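Local coordinates for peptidoglycan recognition protein 3 (Branchiostoma belcheri tsingtauense, PDB 4Z8I) that probably hydrolyses the amide bond between N-acetylmuramic acid and L-alanine in bacterial peptidoglycan, as a zinc amidase joined to a chitin-binding domain, at residues V90-S95 with I159-M164. Numbering follows the deposited sequence.
Sequences VVIHHS and IGICFM. With ZN (zinc ion), chain B.
V91 and H93 hydrogen-bond to I159, I161 and F163, with V91 facing G160 and H93 facing C162, as neighbouring parallel strands in the mixed sheet of the PGRP amidase domain. V91 N bonds I159 O, and I161 N bonds V91 O at 3.1 Å. H93 N then reaches I161 O, and F163 N hydrogen-bonds H93 O. The tight side is the apolar face, where helix 174-190 packs on I161 and F163. There V90 CG1 meets I161 CD1 at 4.1 Å, and I92 CD1 lies beside I161 CB. I92 CG2, anti to the backbone N, comes to 3.8 Å from F163 CE1. The other face bears the zinc site. H93 and C162 touch there through their CB atoms, and G160 adds no side chain. H202 and C210 complete the protein ligands. With zinc on ND1 and H150 ND1 hydrogen-bonded to NE2, both nitrogens of the H93 ring are held, which probably sets its rotation. Beyond H94 the contact nears solvent: S95 is partly exposed, and its N makes a weak bond to F163 O, though its CB still packs on M164 CA. The H93 ring, CG anti to the carbonyl carbon (chi1 -69°), places ND1 2.0 Å from zinc, which also holds a water at 1.9 Å.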
ATOM      1  N   VAL A  90       7.302  -5.839  -5.746  1.00 35.77           N
ATOM      2  CA  VAL A  90       6.432  -5.818  -4.570  1.00 35.79           C
ATOM      3  C   VAL A  90       5.755  -7.172  -4.396  1.00 40.45           C
ATOM      4  O   VAL A  90       5.127  -7.682  -5.328  1.00 35.29           O
ATOM      5  CB  VAL A  90       5.344  -4.734  -4.698  1.00 36.68           C
ATOM      6  CG1 VAL A  90       4.488  -4.689  -3.447  1.00 32.60           C
ATOM      7  CG2 VAL A  90       5.973  -3.380  -4.950  1.00 30.38           C
ATOM      8  N   VAL A  91       5.891  -7.756  -3.206  1.00 33.26           N
ATOM      9  CA  VAL A  91       5.305  -9.064  -2.921  1.00 37.41           C
ATOM     10  C   VAL A  91       4.136  -8.917  -1.952  1.00 44.83           C
ATOM     11  O   VAL A  91       4.258  -8.259  -0.917  1.00 36.63           O
ATOM     12  CB  VAL A  91       6.351 -10.038  -2.341  1.00 33.10           C
ATOM     13  CG1 VAL A  91       5.756 -11.418  -2.159  1.00 31.72           C
ATOM     14  CG2 VAL A  91       7.559 -10.113  -3.254  1.00 28.44           C
ATOM     15  N   ILE A  92       3.004  -9.524  -2.296  1.00 37.94           N
ATOM     16  CA  ILE A  92       1.799  -9.414  -1.481  1.00 37.53           C
ATOM     17  C   ILE A  92       1.585 -10.669  -0.634  1.00 48.89           C
ATOM     18  O   ILE A  92       1.661 -11.793  -1.139  1.00 33.22           O
ATOM     19  CB  ILE A  92       0.558  -9.157  -2.355  1.00 33.98           C
ATOM     20  CG1 ILE A  92       0.739  -7.873  -3.165  1.00 39.32           C
ATOM     21  CG2 ILE A  92      -0.699  -9.073  -1.498  1.00 25.65           C
ATOM     22  CD1 ILE A  92       0.870  -6.625  -2.314  1.00 24.61           C
ATOM     23  N   HIS A  93       1.316 -10.468   0.653  1.00 39.84           N
ATOM     24  CA  HIS A  93       1.148 -11.573   1.587  1.00 31.41           C
ATOM     25  C   HIS A  93      -0.212 -11.519   2.265  1.00 38.83           C
ATOM     26  O   HIS A  93      -0.853 -10.469   2.293  1.00 37.61           O
ATOM     27  CB  HIS A  93       2.237 -11.523   2.661  1.00 26.32           C
ATOM     28  CG  HIS A  93       3.607 -11.839   2.152  1.00 32.51           C
ATOM     29  ND1 HIS A  93       4.121 -13.116   2.148  1.00 41.69           N
ATOM     30  CD2 HIS A  93       4.572 -11.043   1.633  1.00 31.70           C
ATOM     31  CE1 HIS A  93       5.342 -13.096   1.648  1.00 33.61           C
ATOM     32  NE2 HIS A  93       5.639 -11.850   1.325  1.00 30.78           N
ATOM     33  N   HIS A  94      -0.654 -12.652   2.804  1.00 30.83           N
ATOM     34  CA  HIS A  94      -1.768 -12.643   3.747  1.00 34.32           C
ATOM     35  C   HIS A  94      -1.308 -13.210   5.087  1.00 34.91           C
ATOM     36  O   HIS A  94      -0.349 -13.978   5.150  1.00 30.89           O
ATOM     37  CB  HIS A  94      -3.022 -13.349   3.197  1.00 23.61           C
ATOM     38  CG  HIS A  94      -2.985 -14.846   3.283  1.00 45.81           C
ATOM     39  ND1 HIS A  94      -4.132 -15.608   3.377  1.00 35.79           N
ATOM     40  CD2 HIS A  94      -1.953 -15.723   3.264  1.00 33.39           C
ATOM     41  CE1 HIS A  94      -3.806 -16.887   3.428  1.00 31.65           C
ATOM     42  NE2 HIS A  94      -2.491 -16.985   3.363  1.00 35.39           N
ATOM     43  N   SER A  95      -1.972 -12.801   6.160  1.00 43.70           N
ATOM     44  CA  SER A  95      -1.593 -13.235   7.498  1.00 35.89           C
ATOM     45  C   SER A  95      -1.910 -14.712   7.705  1.00 46.52           C
ATOM     46  O   SER A  95      -1.297 -15.368   8.548  1.00 38.98           O
ATOM     47  CB  SER A  95      -2.320 -12.395   8.549  1.00 22.00           C
ATOM     48  OG  SER A  95      -2.156 -12.932   9.846  1.00 98.55           O
ATOM     49  N   ILE A 159       9.683  -5.185  -1.354  1.00 38.29           N
ATOM     50  CA  ILE A 159       8.951  -4.726  -0.189  1.00 29.56           C
ATOM     51  C   ILE A 159       7.844  -5.748   0.066  1.00 40.04           C
ATOM     52  O   ILE A 159       7.103  -6.105  -0.851  1.00 51.73           O
ATOM     53  CB  ILE A 159       8.328  -3.339  -0.444  1.00 46.74           C
ATOM     54  CG1 ILE A 159       9.406  -2.252  -0.407  1.00 61.72           C
ATOM     55  CG2 ILE A 159       7.242  -3.034   0.572  1.00 56.67           C
ATOM     56  CD1 ILE A 159      10.065  -2.089   0.949  1.00 63.14           C
ATOM     57  N   GLY A 160       7.745  -6.238   1.297  1.00 51.17           N
ATOM     58  CA  GLY A 160       6.708  -7.193   1.640  1.00 27.33           C
ATOM     59  C   GLY A 160       5.525  -6.536   2.323  1.00 48.09           C
ATOM     60  O   GLY A 160       5.664  -5.961   3.406  1.00 48.99           O
ATOM     61  N   ILE A 161       4.360  -6.612   1.686  1.00 57.08           N
ATOM     62  CA  ILE A 161       3.128  -6.098   2.274  1.00 41.60           C
ATOM     63  C   ILE A 161       2.212  -7.252   2.648  1.00 29.87           C
ATOM     64  O   ILE A 161       1.878  -8.084   1.802  1.00 34.77           O
ATOM     65  CB  ILE A 161       2.368  -5.183   1.305  1.00 38.64           C
ATOM     66  CG1 ILE A 161       3.243  -4.003   0.882  1.00 36.77           C
ATOM     67  CG2 ILE A 161       1.081  -4.690   1.946  1.00 20.13           C
ATOM     68  CD1 ILE A 161       2.586  -3.094  -0.132  1.00 31.95           C
ATOM     69  N   CYS A 162       1.800  -7.301   3.910  1.00 37.38           N
ATOM     70  CA  CYS A 162       0.947  -8.389   4.372  1.00 39.81           C
ATOM     71  C   CYS A 162      -0.420  -7.901   4.825  1.00 40.15           C
ATOM     72  O   CYS A 162      -0.522  -7.095   5.743  1.00 34.83           O
ATOM     73  CB  CYS A 162       1.626  -9.152   5.509  1.00 44.70           C
ATOM     74  SG  CYS A 162       0.620 -10.478   6.197  1.00 37.93           S
ATOM     75  N   PHE A 163      -1.470  -8.395   4.177  1.00 37.67           N
ATOM     76  CA  PHE A 163      -2.828  -8.129   4.630  1.00 40.95           C
ATOM     77  C   PHE A 163      -3.090  -9.006   5.843  1.00 46.24           C
ATOM     78  O   PHE A 163      -2.739 -10.185   5.842  1.00 41.77           O
ATOM     79  CB  PHE A 163      -3.840  -8.454   3.531  1.00 40.65           C
ATOM     80  CG  PHE A 163      -3.830  -7.483   2.388  1.00 51.19           C
ATOM     81  CD1 PHE A 163      -2.804  -7.498   1.454  1.00 41.74           C
ATOM     82  CD2 PHE A 163      -4.858  -6.567   2.235  1.00 59.31           C
ATOM     83  CE1 PHE A 163      -2.798  -6.609   0.400  1.00 36.21           C
ATOM     84  CE2 PHE A 163      -4.857  -5.675   1.181  1.00 47.02           C
ATOM     85  CZ  PHE A 163      -3.829  -5.699   0.262  1.00 41.62           C
ATOM     86  N   MET A 164      -3.693  -8.437   6.879  1.00 42.82           N
ATOM     87  CA  MET A 164      -3.998  -9.216   8.074  1.00 31.02           C
ATOM     88  C   MET A 164      -5.352  -9.912   7.975  1.00 33.77           C
ATOM     89  O   MET A 164      -6.405  -9.275   8.042  1.00 34.97           O
ATOM     90  CB  MET A 164      -3.900  -8.356   9.333  1.00 21.85           C
ATOM     91  CG  MET A 164      -2.467  -7.993   9.676  1.00 21.09           C
ATOM     92  SD  MET A 164      -2.312  -7.078  11.212  1.00 41.28           S
ATOM     93  CE  MET A 164      -3.190  -5.573  10.791  1.00 25.36           C
TER
HETATM   94 ZN    ZN B 301       3.299 -14.942   2.219  0.95 44.88          ZN
HETATM   95  O   HOH W   1       3.993 -15.256   4.018  1.00 39.06           O